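Local structure of glycoside hydrolase, family 11\:clostridium cellulosome enzyme, dockerin type i\:polysaccharide (Clostridium thermocellum, 2C71) at residues 7-12 / 150-155. The protein removes acetyl groups from acetylated xylan as a metal-dependent family 4 carbohydrate esterase, probably aiding plant cell-wall breakdown as part of the cellulosome. Residues are numbered along the deposited sequence; the frame is centred on the assembly and turned at random. Where two conformers were deposited one is given.
Sequences VALTFD and TIILLH
Two neighbouring parallel strands of the NodB-type deacetylase fold, 7-12 and 151-155, meet through a ladder in which alternate residues of each strand make the bonds. Ala8 N donates to Thr150 O, and Ile152 N returns a bond to Ala8 O (2.8 Å); further along, Leu154 N reaches Thr10 O and Asp12 N reaches Leu154 O. Ile152 O is gripped twice by Thr10, through its N and through OG1 (2.7 Å). A chi1 of 75° sets OG1 between the backbone N and carbonyl carbon, within bonding distance of this acceptor, and the hydroxyl approaches 35° out of the carbonyl plane; OG1 is also hydrogen-bonded to Arg102 NH2.

Such strands form the buried core of the deformed barrel of this family, whose metal site lies at their C-terminal ends. There one water donates to Asp12 OD2 (3.0 Å) and also hydrogen-bonds His155 NE2 (2.8 Å); the Asp12 side chain lies about 4 Å from the magnesium ion, which Asp13 and His64 bind. Asp12 OD1 is salt-bridged to Arg102 NH1, while Asp128 holds His155 ND1, fixing the imidazole from its other nitrogen. On the opposite face of the sheet, Leu9 CD1 packs on Leu154 CD1 (3.7 Å), and the Phe11 side chain lies beside Leu154, Phe11 CD1 being 3.9 Å from Leu154 CB.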
loop_
_atom_site.group_PDB
_atom_site.type_symbol
_atom_site.label_atom_id
_atom_site.label_comp_id
_atom_site.label_asym_id
_atom_site.label_seq_id
_atom_site.Cartn_x
_atom_site.Cartn_y
_atom_site.Cartn_z
ATOM N N VAL A 7 -0.249 -11.227 7.718
ATOM C CA VAL A 7 0.549 -10.232 6.959
ATOM C C VAL A 7 -0.394 -9.343 6.202
ATOM O O VAL A 7 -1.529 -9.709 5.887
ATOM C CB VAL A 7 1.556 -10.875 5.970
ATOM C CG1 VAL A 7 2.819 -11.429 6.725
ATOM C CG2 VAL A 7 0.833 -11.968 5.115
ATOM N N ALA A 8 0.138 -8.180 5.839
ATOM C CA ALA A 8 -0.582 -7.211 5.027
ATOM C C ALA A 8 0.176 -6.965 3.719
ATOM O O ALA A 8 1.235 -6.362 3.722
ATOM C CB ALA A 8 -0.762 -5.939 5.781
ATOM N N LEU A 9 -0.441 -7.359 2.642
ATOM C CA LEU A 9 0.101 -7.163 1.348
ATOM C C LEU A 9 -0.336 -5.747 0.889
ATOM O O LEU A 9 -1.549 -5.458 0.891
ATOM C CB LEU A 9 -0.461 -8.316 0.516
ATOM C CG LEU A 9 -0.012 -8.386 -0.928
ATOM C CD1 LEU A 9 1.474 -8.645 -1.050
ATOM C CD2 LEU A 9 -0.851 -9.458 -1.653
ATOM N N THR A 10 0.612 -4.860 0.527
ATOM C CA THR A 10 0.307 -3.484 0.189
ATOM C C THR A 10 1.007 -3.100 -1.122
ATOM O O THR A 10 2.060 -3.659 -1.459
ATOM C CB THR A 10 0.683 -2.501 1.314
ATOM O OG1 THR A 10 2.082 -2.304 1.356
ATOM C CG2 THR A 10 0.158 -2.945 2.688
ATOM N N PHE A 11 0.374 -2.183 -1.864
ATOM C CA PHE A 11 0.811 -1.851 -3.219
ATOM C C PHE A 11 0.827 -0.349 -3.404
ATOM O O PHE A 11 -0.190 0.310 -3.233
ATOM C CB PHE A 11 -0.147 -2.446 -4.242
ATOM C CG PHE A 11 -0.182 -3.943 -4.226
ATOM C CD1 PHE A 11 0.785 -4.671 -4.920
ATOM C CD2 PHE A 11 -1.161 -4.646 -3.520
ATOM C CE1 PHE A 11 0.801 -6.066 -4.868
ATOM C CE2 PHE A 11 -1.141 -6.027 -3.480
ATOM C CZ PHE A 11 -0.163 -6.709 -4.141
ATOM N N ASP A 12 1.982 0.190 -3.785
ATOM C CA ASP A 12 2.121 1.625 -4.025
ATOM C C ASP A 12 1.916 1.993 -5.495
ATOM O O ASP A 12 2.078 1.153 -6.383
ATOM C CB ASP A 12 3.490 2.116 -3.549
ATOM C CG ASP A 12 3.573 2.236 -2.040
ATOM O OD1 ASP A 12 2.526 2.105 -1.372
ATOM O OD2 ASP A 12 4.688 2.461 -1.522
ATOM N N THR A 150 4.114 -8.662 9.571
ATOM C CA THR A 150 4.815 -7.853 8.562
ATOM C C THR A 150 3.820 -7.131 7.647
ATOM O O THR A 150 2.850 -7.713 7.150
ATOM C CB THR A 150 5.707 -8.753 7.715
ATOM O OG1 THR A 150 6.709 -9.362 8.544
ATOM C CG2 THR A 150 6.344 -8.071 6.525
ATOM N N ILE A 151 4.172 -5.878 7.327
ATOM C CA ILE A 151 3.578 -5.116 6.234
ATOM C C ILE A 151 4.506 -5.289 5.028
ATOM O O ILE A 151 5.692 -4.985 5.139
ATOM C CB ILE A 151 3.401 -3.660 6.613
ATOM C CG1 ILE A 151 2.448 -3.495 7.813
ATOM C CG2 ILE A 151 2.956 -2.827 5.408
ATOM C CD1 ILE A 151 2.416 -2.062 8.407
ATOM N N ILE A 152 3.997 -5.821 3.930
ATOM C CA ILE A 152 4.785 -6.083 2.715
ATOM C C ILE A 152 4.564 -4.922 1.756
ATOM O O ILE A 152 3.416 -4.628 1.395
ATOM C CB ILE A 152 4.302 -7.371 2.030
ATOM C CG1 ILE A 152 4.371 -8.599 2.961
ATOM C CG2 ILE A 152 5.118 -7.605 0.759
ATOM C CD1 ILE A 152 3.595 -9.763 2.463
ATOM N N LEU A 153 5.631 -4.242 1.362
ATOM C CA LEU A 153 5.608 -3.090 0.452
ATOM C C LEU A 153 5.985 -3.589 -0.956
ATOM O O LEU A 153 7.152 -3.919 -1.224
ATOM C CB LEU A 153 6.529 -2.010 0.932
ATOM C CG LEU A 153 6.460 -0.657 0.192
ATOM C CD1 LEU A 153 7.286 0.367 0.971
ATOM C CD2 LEU A 153 6.883 -0.683 -1.258
ATOM N N LEU A 154 4.993 -3.676 -1.850
ATOM C CA LEU A 154 5.155 -3.914 -3.267
ATOM C C LEU A 154 4.610 -2.721 -4.042
ATOM O O LEU A 154 4.029 -1.805 -3.480
ATOM C CB LEU A 154 4.452 -5.233 -3.676
ATOM C CG LEU A 154 5.051 -6.487 -3.073
ATOM C CD1 LEU A 154 4.134 -7.693 -3.363
ATOM C CD2 LEU A 154 6.486 -6.745 -3.639
ATOM N N HIS A 155 4.799 -2.751 -5.363
ATOM C CA HIS A 155 4.256 -1.712 -6.251
ATOM C C HIS A 155 3.295 -2.377 -7.219
ATOM O O HIS A 155 3.657 -3.347 -7.907
ATOM C CB HIS A 155 5.387 -1.066 -7.073
ATOM C CG HIS A 155 6.361 -0.307 -6.224
ATOM N ND1 HIS A 155 7.326 -0.915 -5.451
ATOM C CD2 HIS A 155 6.463 1.022 -5.977
ATOM C CE1 HIS A 155 7.983 0.013 -4.770
ATOM N NE2 HIS A 155 7.472 1.198 -5.066
HETATM O O HOH W 1 6.462 3.441 -3.678
#